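Local structure of putative metal-dependent isothiocyanate hydrolase SaxA (Pectobacterium carotovorum, 6BRM) at residues L230-F238 / K247-E255. The protein probably hydrolyses isothiocyanates with the help of two zinc ions held in a metallo-beta-lactamase-type fold. Sequence-based numbering, arbitrary orientation.
Sequences LTRAELREF and KILIPADGE
The guanidinium of Arg232 has the carbonyl O of Pro251 over one face and Asp253 OD1 at its edge, near the plane. Arg232 NH1 forms a salt bridge with Asp253 OD1 at 2.7 Å, but the N-H...O angle is only 119°, so the hydrogen bond within it is weak; the guanidinium and carboxylate planes stand 72° apart. Pro251 O, 3.1 Å from Arg232 NH1, lies above the plane and accepts no bond from it. In Arg236, a water molecule lies at the edge of the guanidinium, in its plane; it accepts from Arg236 NE at 2.9 Å and donates to Ile248 O, bridging helix and strand. Between the two arginines runs Ile250. Ile250 CG2 packs on Arg232 CG at 3.7 Å, while CG1, anti to its own carbonyl carbon (chi1 -43°), carries Ile250 CD1 to the helix backbone, 3.6 Å from Arg236 N. Arg236 NH2 passes alongside Ile250 CB, and Leu235 CD2 closes on Ile250 CD1 at 3.8 Å. Met222, which follows the zinc ligand His221 in sequence, also touches Arg232, Leu235 and Ile250. Helix 232-241 thus packs on the end of edge strand 248-249 and, chiefly, on the loop after it, within the beta-alpha-beta unit that strand 216-220 begins, consistent with the metallo-beta-lactamase fold.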
loop_
_atom_site.group_PDB
_atom_site.type_symbol
_atom_site.label_atom_id
_atom_site.label_comp_id
_atom_site.label_asym_id
_atom_site.label_seq_id
_atom_site.Cartn_x
_atom_site.Cartn_y
_atom_site.Cartn_z
ATOM N N LEU B 230 -1.210 -11.697 21.682
ATOM C CA LEU B 230 -2.671 -11.788 21.820
ATOM C C LEU B 230 -3.059 -13.230 22.160
ATOM O O LEU B 230 -2.569 -14.168 21.532
ATOM C CB LEU B 230 -3.361 -11.338 20.523
ATOM C CG LEU B 230 -4.693 -10.585 20.620
ATOM C CD1 LEU B 230 -5.253 -10.338 19.225
ATOM C CD2 LEU B 230 -5.712 -11.321 21.473
ATOM N N THR B 231 -3.935 -13.394 23.149
ATOM C CA THR B 231 -4.415 -14.705 23.594
ATOM C C THR B 231 -5.836 -14.965 23.074
ATOM O O THR B 231 -6.636 -14.038 22.970
ATOM C CB THR B 231 -4.412 -14.779 25.140
ATOM O OG1 THR B 231 -3.207 -14.190 25.647
ATOM C CG2 THR B 231 -4.494 -16.219 25.638
ATOM N N ARG B 232 -6.123 -16.227 22.738
ATOM C CA ARG B 232 -7.490 -16.715 22.427
ATOM C C ARG B 232 -8.551 -16.120 23.354
ATOM O O ARG B 232 -9.551 -15.562 22.892
ATOM C CB ARG B 232 -7.565 -18.256 22.530
ATOM C CG ARG B 232 -7.911 -19.012 21.248
ATOM C CD ARG B 232 -6.808 -19.010 20.195
ATOM N NE ARG B 232 -6.517 -20.359 19.684
ATOM C CZ ARG B 232 -5.949 -20.649 18.508
ATOM N NH1 ARG B 232 -5.745 -21.924 18.177
ATOM N NH2 ARG B 232 -5.588 -19.696 17.647
ATOM N N ALA B 233 -8.312 -16.257 24.658
ATOM C CA ALA B 233 -9.222 -15.776 25.702
ATOM C C ALA B 233 -9.438 -14.262 25.682
ATOM O O ALA B 233 -10.549 -13.800 25.938
ATOM C CB ALA B 233 -8.719 -16.214 27.074
ATOM N N GLU B 234 -8.385 -13.500 25.383
ATOM C CA GLU B 234 -8.476 -12.039 25.309
ATOM C C GLU B 234 -9.335 -11.567 24.130
ATOM O O GLU B 234 -10.120 -10.631 24.281
ATOM C CB GLU B 234 -7.084 -11.397 25.216
ATOM C CG GLU B 234 -7.078 -9.909 25.566
ATOM C CD GLU B 234 -5.840 -9.157 25.097
ATOM O OE1 GLU B 234 -4.819 -9.793 24.753
ATOM O OE2 GLU B 234 -5.892 -7.907 25.079
ATOM N N LEU B 235 -9.170 -12.200 22.967
ATOM C CA LEU B 235 -9.924 -11.830 21.760
ATOM C C LEU B 235 -11.412 -12.163 21.876
ATOM O O LEU B 235 -12.253 -11.404 21.390
ATOM C CB LEU B 235 -9.341 -12.510 20.514
ATOM C CG LEU B 235 -9.913 -12.081 19.152
ATOM C CD1 LEU B 235 -9.561 -10.635 18.836
ATOM C CD2 LEU B 235 -9.422 -13.003 18.047
ATOM N N ARG B 236 -11.727 -13.301 22.496
ATOM C CA ARG B 236 -13.113 -13.656 22.807
ATOM C C ARG B 236 -13.721 -12.667 23.808
ATOM O O ARG B 236 -14.855 -12.224 23.629
ATOM C CB ARG B 236 -13.202 -15.086 23.345
ATOM C CG ARG B 236 -14.627 -15.580 23.583
ATOM C CD ARG B 236 -14.792 -17.034 23.165
ATOM N NE ARG B 236 -14.797 -17.182 21.705
ATOM C CZ ARG B 236 -14.602 -18.323 21.036
ATOM N NH1 ARG B 236 -14.371 -19.479 21.666
ATOM N NH2 ARG B 236 -14.634 -18.308 19.706
ATOM N N GLU B 237 -12.953 -12.319 24.842
ATOM C CA GLU B 237 -13.353 -11.296 25.824
ATOM C C GLU B 237 -13.573 -9.918 25.172
ATOM O O GLU B 237 -14.474 -9.177 25.571
ATOM C CB GLU B 237 -12.305 -11.202 26.943
ATOM C CG GLU B 237 -12.682 -10.315 28.127
ATOM C CD GLU B 237 -11.620 -10.280 29.216
ATOM O OE1 GLU B 237 -11.761 -9.465 30.153
ATOM O OE2 GLU B 237 -10.641 -11.058 29.148
ATOM N N PHE B 238 -12.748 -9.590 24.179
ATOM C CA PHE B 238 -12.915 -8.373 23.380
ATOM C C PHE B 238 -14.149 -8.429 22.474
ATOM O O PHE B 238 -14.828 -7.417 22.295
ATOM C CB PHE B 238 -11.662 -8.124 22.530
ATOM C CG PHE B 238 -11.663 -6.802 21.812
ATOM C CD1 PHE B 238 -11.275 -5.640 22.472
ATOM C CD2 PHE B 238 -12.040 -6.719 20.473
ATOM C CE1 PHE B 238 -11.267 -4.418 21.812
ATOM C CE2 PHE B 238 -12.035 -5.500 19.808
ATOM C CZ PHE B 238 -11.648 -4.348 20.478
ATOM N N LYS B 247 -19.815 -13.506 15.520
ATOM C CA LYS B 247 -19.213 -13.210 14.209
ATOM C C LYS B 247 -17.683 -13.364 14.174
ATOM O O LYS B 247 -17.103 -13.409 13.087
ATOM C CB LYS B 247 -19.601 -11.802 13.743
ATOM C CG LYS B 247 -20.987 -11.728 13.130
ATOM C CD LYS B 247 -21.275 -10.352 12.550
ATOM C CE LYS B 247 -22.458 -10.395 11.593
ATOM N NZ LYS B 247 -22.134 -11.068 10.300
ATOM N N ILE B 248 -17.034 -13.422 15.340
ATOM C CA ILE B 248 -15.587 -13.668 15.420
ATOM C C ILE B 248 -15.334 -15.149 15.725
ATOM O O ILE B 248 -15.456 -15.588 16.872
ATOM C CB ILE B 248 -14.894 -12.776 16.489
ATOM C CG1 ILE B 248 -15.340 -11.307 16.378
ATOM C CG2 ILE B 248 -13.376 -12.884 16.384
ATOM C CD1 ILE B 248 -15.312 -10.726 14.982
ATOM N N LEU B 249 -14.998 -15.910 14.685
ATOM C CA LEU B 249 -14.587 -17.308 14.834
ATOM C C LEU B 249 -13.136 -17.362 15.315
ATOM O O LEU B 249 -12.261 -16.729 14.721
ATOM C CB LEU B 249 -14.738 -18.080 13.515
ATOM C CG LEU B 249 -16.091 -18.742 13.212
ATOM C CD1 LEU B 249 -16.270 -20.008 14.041
ATOM C CD2 LEU B 249 -17.254 -17.787 13.431
ATOM N N ILE B 250 -12.894 -18.105 16.396
ATOM C CA ILE B 250 -11.556 -18.251 16.972
ATOM C C ILE B 250 -11.296 -19.750 17.162
ATOM O O ILE B 250 -11.468 -20.284 18.260
ATOM C CB ILE B 250 -11.399 -17.482 18.312
ATOM C CG1 ILE B 250 -12.042 -16.090 18.240
ATOM C CG2 ILE B 250 -9.923 -17.341 18.659
ATOM C CD1 ILE B 250 -12.066 -15.355 19.562
ATOM N N PRO B 251 -10.876 -20.439 16.083
ATOM C CA PRO B 251 -10.814 -21.895 16.108
ATOM C C PRO B 251 -9.628 -22.436 16.901
ATOM O O PRO B 251 -8.579 -21.786 16.985
ATOM C CB PRO B 251 -10.643 -22.245 14.632
ATOM C CG PRO B 251 -9.810 -21.127 14.108
ATOM C CD PRO B 251 -10.275 -19.899 14.849
ATOM N N ALA B 252 -9.806 -23.632 17.458
ATOM C CA ALA B 252 -8.713 -24.368 18.087
ATOM C C ALA B 252 -7.783 -24.916 17.009
ATOM O O ALA B 252 -8.121 -24.912 15.822
ATOM C CB ALA B 252 -9.260 -25.502 18.943
ATOM N N ASP B 253 -6.608 -25.377 17.428
ATOM C CA ASP B 253 -5.687 -26.063 16.525
ATOM C C ASP B 253 -6.283 -27.415 16.147
ATOM O O ASP B 253 -6.544 -28.244 17.021
ATOM C CB ASP B 253 -4.314 -26.241 17.182
ATOM C CG ASP B 253 -3.524 -24.943 17.255
ATOM O OD1 ASP B 253 -4.126 -23.852 17.151
ATOM O OD2 ASP B 253 -2.291 -25.016 17.413
ATOM N N GLY B 254 -6.523 -27.612 14.849
ATOM C CA GLY B 254 -7.159 -28.827 14.325
ATOM C C GLY B 254 -8.644 -28.720 14.002
ATOM O O GLY B 254 -9.196 -29.628 13.373
ATOM N N GLU B 255 -9.298 -27.631 14.418
ATOM C CA GLU B 255 -10.732 -27.437 14.156
ATOM C C GLU B 255 -10.987 -27.032 12.700
ATOM O O GLU B 255 -10.326 -26.132 12.178
ATOM C CB GLU B 255 -11.328 -26.377 15.091
ATOM C CG GLU B 255 -12.845 -26.464 15.222
ATOM C CD GLU B 255 -13.470 -25.227 15.838
ATOM O OE1 GLU B 255 -14.560 -24.828 15.375
ATOM O OE2 GLU B 255 -12.879 -24.650 16.778
HETATM O O HOH W 1 -15.844 -15.345 19.664
#